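Local coordinates for DNA translocase coupling protein (Clostridium perfringens, PDB 6O1W) that probably binds DNA and ATP and is thought to act as an FtsK/SpoIIIE-type translocase in conjugative plasmid transfer, at residues 204-209 / 267-272; 147-152 / 228-233; 122-127 / 294-299; 200-205 / 212-217. One frame throughout, in Å; residues are numbered along the deposited sequence.

Interaction 1 of 4, residues 204-209 / 267-272; sequences KLLRES and SRATGI
The CA atoms of Leu-206 and Thr-270 lie 8.2 Å apart, where the last turns of helix 185-209 approach the irregular turn that leads from helix 247-266 into strand 272-278. One methyl group makes the contact. The Leu-206 side chain points at the turn, and its fully extended outer bond (chi2 180°) pushes CD1 ahead of the rest. CD1 rests against the CB of Ala-269 at 3.8 Å, and the Thr-270 CG2 lies beside it, 4.1 Å from CD1. Alanine suits its place because a single methyl lets the leucine tip come close to the main chain. Threonine does two jobs there: its methyl joins the apolar patch while OG1 hydrogen-bonds to Asn-199 of the same long helix. On the helix itself, Leu-205 O receives both Ser-209 N, at 3.0 Å, and Ser-209 OG, at 2.7 Å, from opposite faces of its carbonyl plane. Lys-204 NZ meets the syn lone pair of Glu-208 OE2 at 2.9 Å on the exposed side. The chemistry is therefore divided: between the segments a leucine methyl meets the smaller alanine and threonine methyls, while Asn-199 and Arg-202, further back on the helix, supply hydrogen bonds to Thr-270.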
loop_
_atom_site.group_PDB
_atom_site.type_symbol
_atom_site.label_atom_id
_atom_site.label_comp_id
_atom_site.label_asym_id
_atom_site.label_seq_id
_atom_site.Cartn_x
_atom_site.Cartn_y
_atom_site.Cartn_z
ATOM N N LYS A 204 23.488 -16.521 11.816
ATOM C CA LYS A 204 24.552 -17.274 12.501
ATOM C C LYS A 204 24.691 -16.721 13.944
ATOM O O LYS A 204 24.715 -17.504 14.895
ATOM C CB LYS A 204 25.865 -17.106 11.690
ATOM C CG LYS A 204 27.042 -17.941 12.126
ATOM C CD LYS A 204 28.256 -17.707 11.186
ATOM C CE LYS A 204 29.478 -18.512 11.589
ATOM N NZ LYS A 204 30.019 -18.073 12.915
ATOM N N LEU A 205 24.687 -15.382 14.097
ATOM C CA LEU A 205 24.760 -14.719 15.405
ATOM C C LEU A 205 23.549 -15.047 16.292
ATOM O O LEU A 205 23.716 -15.328 17.478
ATOM C CB LEU A 205 24.929 -13.198 15.244
ATOM C CG LEU A 205 26.289 -12.708 14.701
ATOM C CD1 LEU A 205 26.233 -11.210 14.366
ATOM C CD2 LEU A 205 27.444 -12.999 15.702
ATOM N N LEU A 206 22.343 -15.108 15.696
ATOM C CA LEU A 206 21.106 -15.482 16.402
ATOM C C LEU A 206 21.124 -16.921 16.875
ATOM O O LEU A 206 20.801 -17.161 18.039
ATOM C CB LEU A 206 19.865 -15.204 15.535
ATOM C CG LEU A 206 19.686 -13.739 15.093
ATOM C CD1 LEU A 206 18.440 -13.572 14.243
ATOM C CD2 LEU A 206 19.632 -12.800 16.292
ATOM N N ARG A 207 21.543 -17.883 16.024
ATOM C CA ARG A 207 21.609 -19.299 16.447
ATOM C C ARG A 207 22.617 -19.470 17.566
ATOM O O ARG A 207 22.295 -20.052 18.594
ATOM C CB ARG A 207 22.011 -20.243 15.290
ATOM C CG ARG A 207 20.970 -20.364 14.180
ATOM C CD ARG A 207 21.276 -21.504 13.217
ATOM N NE ARG A 207 22.570 -21.326 12.562
ATOM C CZ ARG A 207 22.770 -20.609 11.460
ATOM N NH1 ARG A 207 21.759 -20.015 10.855
ATOM N NH2 ARG A 207 23.992 -20.474 10.963
ATOM N N GLU A 208 23.833 -18.947 17.372
ATOM C CA GLU A 208 24.932 -19.080 18.338
ATOM C C GLU A 208 24.656 -18.469 19.713
ATOM O O GLU A 208 25.123 -19.007 20.709
ATOM C CB GLU A 208 26.241 -18.511 17.750
ATOM C CG GLU A 208 26.761 -19.363 16.589
ATOM C CD GLU A 208 27.761 -18.700 15.651
ATOM O OE1 GLU A 208 28.013 -17.476 15.765
ATOM O OE2 GLU A 208 28.307 -19.429 14.793
ATOM N N SER A 209 23.942 -17.339 19.757
ATOM C CA SER A 209 23.668 -16.635 21.013
ATOM C C SER A 209 22.336 -17.023 21.634
ATOM O O SER A 209 22.033 -16.556 22.728
ATOM C CB SER A 209 23.698 -15.124 20.779
ATOM O OG SER A 209 22.657 -14.694 19.917
ATOM N N SER A 267 14.894 -13.137 6.133
ATOM C CA SER A 267 15.302 -11.964 6.940
ATOM C C SER A 267 14.284 -11.443 7.994
ATOM O O SER A 267 14.416 -10.295 8.485
ATOM C CB SER A 267 15.723 -10.812 6.038
ATOM O OG SER A 267 14.571 -10.427 5.310
ATOM N N ARG A 268 13.356 -12.301 8.400
ATOM C CA ARG A 268 12.315 -12.032 9.394
ATOM C C ARG A 268 12.865 -11.469 10.718
ATOM O O ARG A 268 12.393 -10.444 11.179
ATOM C CB ARG A 268 11.552 -13.337 9.707
ATOM C CG ARG A 268 11.502 -14.353 8.570
ATOM C CD ARG A 268 10.089 -14.432 8.048
ATOM N NE ARG A 268 10.018 -13.927 6.683
ATOM C CZ ARG A 268 9.004 -13.231 6.181
ATOM N NH1 ARG A 268 7.958 -12.919 6.940
ATOM N NH2 ARG A 268 9.029 -12.836 4.925
ATOM N N ALA A 269 13.870 -12.140 11.304
ATOM C CA ALA A 269 14.468 -11.855 12.605
ATOM C C ALA A 269 15.748 -11.020 12.573
ATOM O O ALA A 269 16.197 -10.565 13.628
ATOM C CB ALA A 269 14.749 -13.178 13.321
ATOM N N THR A 270 16.347 -10.846 11.395
ATOM C CA THR A 270 17.656 -10.193 11.222
ATOM C C THR A 270 17.622 -8.657 11.039
ATOM O O THR A 270 18.681 -8.023 10.992
ATOM C CB THR A 270 18.400 -10.857 10.078
ATOM O OG1 THR A 270 17.645 -10.659 8.899
ATOM C CG2 THR A 270 18.638 -12.365 10.303
ATOM N N GLY A 271 16.436 -8.059 10.956
ATOM C CA GLY A 271 16.355 -6.611 10.830
ATOM C C GLY A 271 16.829 -6.093 9.483
ATOM O O GLY A 271 17.422 -5.023 9.407
ATOM N N ILE A 272 16.571 -6.838 8.409
ATOM C CA ILE A 272 16.817 -6.401 7.040
ATOM C C ILE A 272 15.424 -6.362 6.380
ATOM O O ILE A 272 14.800 -7.417 6.178
ATOM C CB ILE A 272 17.839 -7.265 6.260
ATOM C CG1 ILE A 272 19.163 -7.462 7.062
ATOM C CG2 ILE A 272 18.069 -6.685 4.844
ATOM C CD1 ILE A 272 20.248 -8.240 6.422
#

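Interaction 2 of 4, residues 147-152 / 228-233; sequences RCILWQ and RIIVVI
Leu-150 lays its CD1 methyl over the side chain of Ile-230, reaching CG2 at 3.8 Å, while the two side chains cross obliquely. The Leu-150 CB leaves the helix along its flank, but with CG anti to the backbone N (chi1 172°) the branched end bends back to the strand. The same CD1 also approaches Val-232 CG2, at 4.1 Å, so one methyl bridges two inward-facing strand residues. Ile-230 answers with its longer arm: CG1 stands trans to the amide nitrogen (chi1 -177°), and the extended chain carries CD1 up to the helix backbone, 3.8 Å from the CA of Leu-150. That CD1 also meets the Ile-149 CG2 at 4.2 Å, which places the isoleucine tip beside two consecutive helix residues. Beta-branched residues suit the strand, where their bulk is easily accommodated, and the flexible leucine suits the helix, since it can fit its tip between them.

The segment axes pass 9.8 Å apart and run nearly antiparallel, at 163°. Helix 142-155 follows the predicted Walker A loop, and Val-232 lies about 8 Å, side chain to side chain, from Ser-143 of that loop. Strand 229-233 leads to Asp-234, consistent with a Walker B strand. Alternation gives the sheet two apolar faces: Ile-230 and Val-232 face helix 142-155, whereas Ile-229, Val-231 and Ile-233 pack against helix 185-209. Strands 159-163 and 272-278 flank the strand and contribute Ala-160 and Cys-275 to the helix-facing side.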
loop_
_atom_site.group_PDB
_atom_site.type_symbol
_atom_site.label_atom_id
_atom_site.label_comp_id
_atom_site.label_asym_id
_atom_site.label_seq_id
_atom_site.Cartn_x
_atom_site.Cartn_y
_atom_site.Cartn_z
ATOM N N ARG A 147 8.988 6.438 0.690
ATOM C CA ARG A 147 9.920 7.480 1.164
ATOM C C ARG A 147 9.553 7.952 2.580
ATOM O O ARG A 147 10.445 8.306 3.344
ATOM C CB ARG A 147 10.001 8.649 0.178
ATOM C CG ARG A 147 10.666 8.253 -1.144
ATOM C CD ARG A 147 10.739 9.429 -2.099
ATOM N NE ARG A 147 11.165 8.994 -3.429
ATOM C CZ ARG A 147 10.343 8.798 -4.457
ATOM N NH1 ARG A 147 9.040 9.025 -4.331
ATOM N NH2 ARG A 147 10.819 8.391 -5.627
ATOM N N CYS A 148 8.249 7.925 2.920
ATOM C CA CYS A 148 7.712 8.237 4.258
ATOM C C CYS A 148 8.164 7.164 5.264
ATOM O O CYS A 148 8.561 7.491 6.369
ATOM C CB CYS A 148 6.189 8.313 4.204
ATOM S SG CYS A 148 5.440 8.896 5.732
ATOM N N ILE A 149 8.078 5.885 4.883
ATOM C CA ILE A 149 8.542 4.741 5.692
ATOM C C ILE A 149 10.064 4.875 5.894
ATOM O O ILE A 149 10.540 4.720 7.009
ATOM C CB ILE A 149 8.190 3.396 5.001
ATOM C CG1 ILE A 149 6.646 3.164 5.033
ATOM C CG2 ILE A 149 8.965 2.204 5.674
ATOM C CD1 ILE A 149 6.176 2.130 4.087
ATOM N N LEU A 150 10.809 5.174 4.804
ATOM C CA LEU A 150 12.262 5.343 4.811
ATOM C C LEU A 150 12.677 6.415 5.809
ATOM O O LEU A 150 13.583 6.176 6.600
ATOM C CB LEU A 150 12.750 5.703 3.390
ATOM C CG LEU A 150 14.222 6.101 3.206
ATOM C CD1 LEU A 150 15.193 4.936 3.665
ATOM C CD2 LEU A 150 14.487 6.505 1.744
ATOM N N TRP A 151 12.015 7.589 5.767
ATOM C CA TRP A 151 12.264 8.727 6.655
ATOM C C TRP A 151 12.118 8.332 8.137
ATOM O O TRP A 151 13.000 8.612 8.946
ATOM C CB TRP A 151 11.289 9.866 6.300
ATOM C CG TRP A 151 11.412 11.029 7.239
ATOM C CD1 TRP A 151 10.520 11.399 8.204
ATOM C CD2 TRP A 151 12.570 11.867 7.416
ATOM N NE1 TRP A 151 11.000 12.489 8.897
ATOM C CE2 TRP A 151 12.266 12.787 8.444
ATOM C CE3 TRP A 151 13.814 11.965 6.761
ATOM C CZ2 TRP A 151 13.157 13.794 8.839
ATOM C CZ3 TRP A 151 14.708 12.950 7.165
ATOM C CH2 TRP A 151 14.380 13.844 8.201
ATOM N N GLN A 152 11.039 7.618 8.461
ATOM C CA GLN A 152 10.745 7.122 9.804
ATOM C C GLN A 152 11.860 6.223 10.321
ATOM O O GLN A 152 12.365 6.462 11.420
ATOM C CB GLN A 152 9.379 6.404 9.842
ATOM C CG GLN A 152 8.220 7.384 9.621
ATOM C CD GLN A 152 6.862 6.736 9.577
ATOM O OE1 GLN A 152 6.159 6.737 8.569
ATOM N NE2 GLN A 152 6.463 6.174 10.664
ATOM N N ARG A 228 19.235 -1.983 12.064
ATOM C CA ARG A 228 18.217 -2.292 11.058
ATOM C C ARG A 228 18.713 -1.784 9.690
ATOM O O ARG A 228 19.245 -0.679 9.607
ATOM C CB ARG A 228 16.876 -1.601 11.401
ATOM C CG ARG A 228 15.772 -1.909 10.373
ATOM C CD ARG A 228 14.365 -1.489 10.799
ATOM N NE ARG A 228 14.056 -1.988 12.136
ATOM C CZ ARG A 228 13.679 -3.223 12.426
ATOM N NH1 ARG A 228 13.493 -4.114 11.460
ATOM N NH2 ARG A 228 13.504 -3.587 13.684
ATOM N N ILE A 229 18.568 -2.601 8.649
ATOM C CA ILE A 229 18.882 -2.226 7.278
ATOM C C ILE A 229 17.559 -2.104 6.481
ATOM O O ILE A 229 16.783 -3.059 6.438
ATOM C CB ILE A 229 19.852 -3.233 6.590
ATOM C CG1 ILE A 229 21.246 -3.228 7.278
ATOM C CG2 ILE A 229 19.980 -2.896 5.098
ATOM C CD1 ILE A 229 22.148 -4.462 6.952
ATOM N N ILE A 230 17.308 -0.938 5.847
ATOM C CA ILE A 230 16.133 -0.759 4.997
ATOM C C ILE A 230 16.574 -0.685 3.537
ATOM O O ILE A 230 17.510 0.038 3.194
ATOM C CB ILE A 230 15.181 0.393 5.434
ATOM C CG1 ILE A 230 13.915 0.445 4.494
ATOM C CG2 ILE A 230 15.913 1.746 5.584
ATOM C CD1 ILE A 230 13.022 1.657 4.576
ATOM N N VAL A 231 15.945 -1.491 2.697
ATOM C CA VAL A 231 16.256 -1.576 1.272
ATOM C C VAL A 231 15.018 -1.108 0.519
ATOM O O VAL A 231 13.972 -1.746 0.600
ATOM C CB VAL A 231 16.668 -3.009 0.856
ATOM C CG1 VAL A 231 17.151 -3.043 -0.594
ATOM C CG2 VAL A 231 17.715 -3.591 1.803
ATOM N N VAL A 232 15.132 -0.003 -0.186
ATOM C CA VAL A 232 13.998 0.568 -0.902
ATOM C C VAL A 232 14.203 0.301 -2.368
ATOM O O VAL A 232 15.210 0.720 -2.926
ATOM C CB VAL A 232 13.793 2.082 -0.607
ATOM C CG1 VAL A 232 12.512 2.613 -1.283
ATOM C CG2 VAL A 232 13.755 2.353 0.889
ATOM N N ILE A 233 13.274 -0.421 -2.977
ATOM C CA ILE A 233 13.349 -0.739 -4.395
ATOM C C ILE A 233 12.232 0.085 -5.007
ATOM O O ILE A 233 11.050 -0.203 -4.792
ATOM C CB ILE A 233 13.199 -2.280 -4.611
ATOM C CG1 ILE A 233 14.382 -3.059 -3.938
ATOM C CG2 ILE A 233 13.019 -2.633 -6.088
ATOM C CD1 ILE A 233 14.150 -4.555 -3.747
#

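Interaction 3 of 4, residues 122-127 / 294-299; sequences IKIDLN and VPVRIC. With BGC (beta-D-glucopyranose), chain C.
Strand 121-125, an outermost strand of the large mixed sheet, meets strand 296-299 of the same sheet through Ile-124 and Val-296, although three other strands separate them in the sheet order. The Ile-124 CD1 touches Val-296 CG1 at 3.8 Å, and the second branches, Ile-124 CG2 and Val-296 CG2, meet at 3.9 Å. Placing CG1 anti to the carbonyl carbon (chi1 -56°) lets the isoleucine present both branches to the valine at once. A looser contact joins Ile-124 CD1 to Ile-298 CD1, 4.5 Å away. Ile-132 and Phe-329 also pack here, so branched aliphatic residues and an aromatic ring fill a shared core. Within strand 296-299, Arg-297 reaches back to Val-294 O, just before the strand, and grips it side-on: NE lies 2.8 Å and NH2 3.1 Å from this oxygen, which lies in the guanidinium plane. The grip probably helps hold the turn into the strand. Asp-125 OD1 accepts from Asn-127 N at 2.9 Å, forming an Asx turn at the end of the edge strand. A bound glucose lies along that strand, its O5 3.3 Å from Lys-123 O. The edge strand thus comes over Val-296 and Ile-298 within the mixed sheet of a P-loop NTPase fold.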
loop_
_atom_site.group_PDB
_atom_site.type_symbol
_atom_site.label_atom_id
_atom_site.label_comp_id
_atom_site.label_asym_id
_atom_site.label_seq_id
_atom_site.Cartn_x
_atom_site.Cartn_y
_atom_site.Cartn_z
ATOM N N ILE A 122 -2.794 3.488 10.573
ATOM C CA ILE A 122 -2.282 2.195 10.177
ATOM C C ILE A 122 -0.825 2.133 10.619
ATOM O O ILE A 122 -0.032 2.965 10.184
ATOM C CB ILE A 122 -2.443 1.977 8.642
ATOM C CG1 ILE A 122 -3.931 1.998 8.213
ATOM C CG2 ILE A 122 -1.706 0.708 8.172
ATOM C CD1 ILE A 122 -4.744 0.769 8.400
ATOM N N LYS A 123 -0.484 1.154 11.482
ATOM C CA LYS A 123 0.892 0.936 11.978
ATOM C C LYS A 123 1.397 -0.402 11.494
ATOM O O LYS A 123 0.621 -1.359 11.394
ATOM C CB LYS A 123 0.976 1.006 13.515
ATOM C CG LYS A 123 0.571 2.367 14.093
ATOM C CD LYS A 123 0.814 2.479 15.576
ATOM C CE LYS A 123 0.132 3.706 16.124
ATOM N NZ LYS A 123 0.191 3.754 17.610
ATOM N N ILE A 124 2.671 -0.445 11.108
ATOM C CA ILE A 124 3.343 -1.659 10.671
ATOM C C ILE A 124 4.536 -1.858 11.608
ATOM O O ILE A 124 5.366 -0.956 11.735
ATOM C CB ILE A 124 3.810 -1.623 9.184
ATOM C CG1 ILE A 124 2.656 -1.330 8.202
ATOM C CG2 ILE A 124 4.530 -2.928 8.803
ATOM C CD1 ILE A 124 3.136 -0.849 6.811
ATOM N N ASP A 125 4.615 -3.030 12.255
ATOM C CA ASP A 125 5.745 -3.418 13.104
ATOM C C ASP A 125 6.629 -4.335 12.258
ATOM O O ASP A 125 6.328 -5.523 12.066
ATOM C CB ASP A 125 5.281 -4.131 14.381
ATOM C CG ASP A 125 6.423 -4.513 15.324
ATOM O OD1 ASP A 125 7.596 -4.454 14.896
ATOM O OD2 ASP A 125 6.140 -4.869 16.489
ATOM N N LEU A 126 7.732 -3.768 11.751
ATOM C CA LEU A 126 8.673 -4.477 10.895
ATOM C C LEU A 126 9.297 -5.701 11.561
ATOM O O LEU A 126 9.702 -6.600 10.836
ATOM C CB LEU A 126 9.741 -3.525 10.330
ATOM C CG LEU A 126 9.219 -2.377 9.446
ATOM C CD1 LEU A 126 10.326 -1.530 9.026
ATOM C CD2 LEU A 126 8.514 -2.900 8.211
ATOM N N ASN A 127 9.267 -5.807 12.918
ATOM C CA ASN A 127 9.751 -7.017 13.616
ATOM C C ASN A 127 8.766 -8.207 13.445
ATOM O O ASN A 127 9.153 -9.355 13.644
ATOM C CB ASN A 127 10.007 -6.725 15.119
ATOM C CG ASN A 127 11.118 -5.719 15.353
ATOM O OD1 ASN A 127 10.951 -4.696 16.025
ATOM N ND2 ASN A 127 12.267 -5.964 14.770
ATOM N N VAL A 294 6.308 -11.544 1.193
ATOM C CA VAL A 294 6.109 -10.099 1.418
ATOM C C VAL A 294 4.713 -9.936 2.007
ATOM O O VAL A 294 3.767 -9.932 1.251
ATOM C CB VAL A 294 6.355 -9.229 0.152
ATOM C CG1 VAL A 294 6.127 -7.736 0.461
ATOM C CG2 VAL A 294 7.776 -9.463 -0.373
ATOM N N PRO A 295 4.566 -9.853 3.345
ATOM C CA PRO A 295 3.214 -9.861 3.938
ATOM C C PRO A 295 2.403 -8.572 3.858
ATOM O O PRO A 295 1.186 -8.666 3.849
ATOM C CB PRO A 295 3.474 -10.246 5.403
ATOM C CG PRO A 295 4.852 -9.752 5.670
ATOM C CD PRO A 295 5.609 -9.944 4.395
ATOM N N VAL A 296 3.049 -7.387 3.872
ATOM C CA VAL A 296 2.305 -6.132 3.832
ATOM C C VAL A 296 2.069 -5.718 2.383
ATOM O O VAL A 296 3.026 -5.624 1.613
ATOM C CB VAL A 296 3.006 -4.985 4.616
ATOM C CG1 VAL A 296 2.198 -3.702 4.522
ATOM C CG2 VAL A 296 3.257 -5.361 6.078
ATOM N N ARG A 297 0.800 -5.457 2.020
ATOM C CA ARG A 297 0.471 -4.962 0.687
ATOM C C ARG A 297 -0.252 -3.653 0.831
ATOM O O ARG A 297 -1.228 -3.527 1.595
ATOM C CB ARG A 297 -0.413 -5.929 -0.119
ATOM C CG ARG A 297 -0.018 -7.393 -0.039
ATOM C CD ARG A 297 1.211 -7.740 -0.864
ATOM N NE ARG A 297 1.702 -9.060 -0.472
ATOM C CZ ARG A 297 1.117 -10.199 -0.818
ATOM N NH1 ARG A 297 0.049 -10.196 -1.616
ATOM N NH2 ARG A 297 1.579 -11.350 -0.363
ATOM N N ILE A 298 0.225 -2.683 0.086
ATOM C CA ILE A 298 -0.380 -1.373 -0.017
ATOM C C ILE A 298 -0.737 -1.259 -1.492
ATOM O O ILE A 298 0.140 -1.377 -2.341
ATOM C CB ILE A 298 0.509 -0.230 0.539
ATOM C CG1 ILE A 298 0.713 -0.405 2.063
ATOM C CG2 ILE A 298 -0.159 1.111 0.270
ATOM C CD1 ILE A 298 1.982 0.257 2.650
ATOM N N CYS A 299 -2.037 -1.131 -1.800
ATOM C CA CYS A 299 -2.491 -1.096 -3.183
ATOM C C CYS A 299 -3.355 0.112 -3.520
ATOM O O CYS A 299 -4.333 0.396 -2.826
ATOM C CB CYS A 299 -3.196 -2.398 -3.541
ATOM S SG CYS A 299 -3.404 -2.655 -5.325
HETATM C C2 BGC C . -4.936 -2.704 11.008
HETATM C C3 BGC C . -5.310 -1.423 11.741
HETATM C C4 BGC C . -4.513 -1.318 13.035
HETATM C C5 BGC C . -3.045 -1.099 12.684
HETATM C C6 BGC C . -2.076 -1.467 13.792
HETATM C C1 BGC C . -3.436 -3.007 11.128
HETATM O O1 BGC C . -3.250 -4.072 11.994
HETATM O O2 BGC C . -5.306 -2.631 9.635
HETATM O O3 BGC C . -6.708 -1.397 12.013
HETATM O O4 BGC C . -4.978 -0.239 13.845
HETATM O O5 BGC C . -2.678 -1.836 11.498
HETATM O O6 BGC C . -1.893 -2.870 13.962
#

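Interaction 4 of 4, residues 200-205 / 212-217; sequences AKRLKL and KNIGEY
Apolar contact is centred on Leu-205 and Tyr-217. The Leu-205 CB lies over one face of the tyrosine ring, 4.0 Å from CE1, and the side chain continues along it until CD2 reaches the Tyr-217 OH at 3.7 Å. A chi1 of 172° turns the Tyr-217 ring away from its own amide nitrogen and across to helix 185-209. Tyrosine fits because its ring offers a flat apolar surface to leucine while the hydroxyl at its far end hydrogen-bonds to Glu-224.

A second contact sets charge beside hydrocarbon. The extended Arg-202 chain carries NH1 to within 4.1 Å of Ile-214 CD1, an oblique approach. Its guanidinium is well supplied with polar partners, bonding to Thr-270 O and Lys-227 O and forming a salt bridge with Glu-198. An arginine can thus be buried here, tying helix 185-209 to two loops, while the isoleucine methyl packs beside it.

The second helix begins with a classic N-cap: Asn-213 OD1 accepts from Glu-216 N at 3.0 Å, an amide of the first turn that otherwise has only a weak bond to Asn-213 O. Asparagine is a frequent choice there because its short side chain can fold back over the helix start. These two helices follow each other directly in the FtsK-like domain, joined by a short loop.

Polar bonds complete the turn. Lys-212 N donates almost straight (169°) to Glu-216 OE1, 3.0 Å away, meeting it from well above the carboxylate plane. The Lys-212 NZ is 3.3 Å from Glu-216 OE2 in a salt bridge, though this exposed lysine is poorly ordered.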
loop_
_atom_site.group_PDB
_atom_site.type_symbol
_atom_site.label_atom_id
_atom_site.label_comp_id
_atom_site.label_asym_id
_atom_site.label_seq_id
_atom_site.Cartn_x
_atom_site.Cartn_y
_atom_site.Cartn_z
ATOM N N ALA A 200 22.979 -13.852 6.269
ATOM C CA ALA A 200 23.554 -15.156 6.688
ATOM C C ALA A 200 24.401 -14.996 7.956
ATOM O O ALA A 200 24.231 -15.783 8.870
ATOM C CB ALA A 200 24.361 -15.810 5.544
ATOM N N LYS A 201 25.199 -13.920 8.062
ATOM C CA LYS A 201 26.013 -13.605 9.251
ATOM C C LYS A 201 25.145 -13.311 10.496
ATOM O O LYS A 201 25.470 -13.768 11.591
ATOM C CB LYS A 201 26.986 -12.452 8.978
ATOM C CG LYS A 201 28.077 -12.822 7.962
ATOM C CD LYS A 201 28.832 -11.608 7.398
ATOM C CE LYS A 201 30.087 -11.292 8.169
ATOM N NZ LYS A 201 30.694 -10.011 7.733
ATOM N N ARG A 202 24.004 -12.635 10.295
ATOM C CA ARG A 202 23.050 -12.293 11.354
ATOM C C ARG A 202 22.311 -13.519 11.844
ATOM O O ARG A 202 22.196 -13.688 13.055
ATOM C CB ARG A 202 22.077 -11.213 10.881
ATOM C CG ARG A 202 22.754 -9.853 10.751
ATOM C CD ARG A 202 21.769 -8.734 10.422
ATOM N NE ARG A 202 22.499 -7.471 10.320
ATOM C CZ ARG A 202 21.972 -6.266 10.463
ATOM N NH1 ARG A 202 20.669 -6.122 10.692
ATOM N NH2 ARG A 202 22.732 -5.193 10.353
ATOM N N LEU A 203 21.899 -14.430 10.927
ATOM C CA LEU A 203 21.238 -15.686 11.309
ATOM C C LEU A 203 22.191 -16.532 12.165
ATOM O O LEU A 203 21.758 -17.158 13.127
ATOM C CB LEU A 203 20.823 -16.510 10.077
ATOM C CG LEU A 203 19.632 -16.056 9.252
ATOM C CD1 LEU A 203 19.473 -16.966 8.029
ATOM C CD2 LEU A 203 18.346 -16.118 10.053
ATOM N N LYS A 204 23.488 -16.521 11.816
ATOM C CA LYS A 204 24.552 -17.274 12.501
ATOM C C LYS A 204 24.691 -16.721 13.944
ATOM O O LYS A 204 24.715 -17.504 14.895
ATOM C CB LYS A 204 25.865 -17.106 11.690
ATOM C CG LYS A 204 27.042 -17.941 12.126
ATOM C CD LYS A 204 28.256 -17.707 11.186
ATOM C CE LYS A 204 29.478 -18.512 11.589
ATOM N NZ LYS A 204 30.019 -18.073 12.915
ATOM N N LEU A 205 24.687 -15.382 14.097
ATOM C CA LEU A 205 24.760 -14.719 15.405
ATOM C C LEU A 205 23.549 -15.047 16.292
ATOM O O LEU A 205 23.716 -15.328 17.478
ATOM C CB LEU A 205 24.929 -13.198 15.244
ATOM C CG LEU A 205 26.289 -12.708 14.701
ATOM C CD1 LEU A 205 26.233 -11.210 14.366
ATOM C CD2 LEU A 205 27.444 -12.999 15.702
ATOM N N LYS A 212 16.306 -14.533 19.691
ATOM C CA LYS A 212 15.137 -14.561 18.821
ATOM C C LYS A 212 15.270 -13.613 17.660
ATOM O O LYS A 212 14.814 -13.932 16.572
ATOM C CB LYS A 212 13.847 -14.252 19.606
ATOM C CG LYS A 212 13.294 -15.466 20.339
ATOM C CD LYS A 212 12.153 -15.090 21.268
ATOM C CE LYS A 212 12.121 -15.977 22.487
ATOM N NZ LYS A 212 13.115 -15.556 23.515
ATOM N N ASN A 213 15.871 -12.446 17.885
ATOM C CA ASN A 213 16.034 -11.386 16.883
ATOM C C ASN A 213 17.257 -10.539 17.196
ATOM O O ASN A 213 17.837 -10.705 18.256
ATOM C CB ASN A 213 14.764 -10.497 16.833
ATOM C CG ASN A 213 14.299 -10.050 18.195
ATOM O OD1 ASN A 213 14.992 -9.333 18.916
ATOM N ND2 ASN A 213 13.122 -10.492 18.585
ATOM N N ILE A 214 17.627 -9.605 16.302
ATOM C CA ILE A 214 18.800 -8.750 16.504
ATOM C C ILE A 214 18.676 -7.853 17.753
ATOM O O ILE A 214 19.698 -7.505 18.330
ATOM C CB ILE A 214 19.221 -7.940 15.242
ATOM C CG1 ILE A 214 18.180 -6.866 14.850
ATOM C CG2 ILE A 214 19.540 -8.891 14.093
ATOM C CD1 ILE A 214 18.791 -5.522 14.312
ATOM N N GLY A 215 17.451 -7.523 18.161
ATOM C CA GLY A 215 17.183 -6.740 19.367
ATOM C C GLY A 215 17.629 -7.483 20.609
ATOM O O GLY A 215 18.273 -6.893 21.473
ATOM N N GLU A 216 17.339 -8.811 20.689
ATOM C CA GLU A 216 17.756 -9.643 21.823
ATOM C C GLU A 216 19.279 -9.836 21.752
ATOM O O GLU A 216 19.949 -9.773 22.779
ATOM C CB GLU A 216 17.048 -11.003 21.829
ATOM C CG GLU A 216 15.600 -10.995 22.301
ATOM C CD GLU A 216 14.968 -12.371 22.490
ATOM O OE1 GLU A 216 15.682 -13.398 22.370
ATOM O OE2 GLU A 216 13.746 -12.419 22.770
ATOM N N TYR A 217 19.821 -10.038 20.544
ATOM C CA TYR A 217 21.270 -10.167 20.354
ATOM C C TYR A 217 22.035 -8.923 20.847
ATOM O O TYR A 217 23.068 -9.067 21.514
ATOM C CB TYR A 217 21.630 -10.448 18.882
ATOM C CG TYR A 217 23.125 -10.399 18.651
ATOM C CD1 TYR A 217 23.935 -11.494 18.954
ATOM C CD2 TYR A 217 23.737 -9.242 18.173
ATOM C CE1 TYR A 217 25.322 -11.438 18.770
ATOM C CE2 TYR A 217 25.118 -9.161 18.031
ATOM C CZ TYR A 217 25.907 -10.259 18.324
ATOM O OH TYR A 217 27.260 -10.158 18.139
#

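Overall arrangement
All four contacts belong to the P-loop ATPase part of the chain. Interactions 1 and 4 nearly coincide, their centres 2 Å apart, because both use helix 185-209: the turn 267-272 and helix 214-220 adjoin it and bond to each other through Ala-269 O and Ile-214 N. Interaction 2 lies about 20 Å from both, among the parallel strands of the large sheet, and meets interaction 1 through Gly-271 O and Ile-229 N. Along the chain, interaction 4 falls between the segments of interaction 2, whose segments alternate with those of interaction 1. Interaction 3 encloses them all, its centre 12 Å from that of interaction 2. Together they link the nucleotide-binding core to its outer helices and edge strand 121-125.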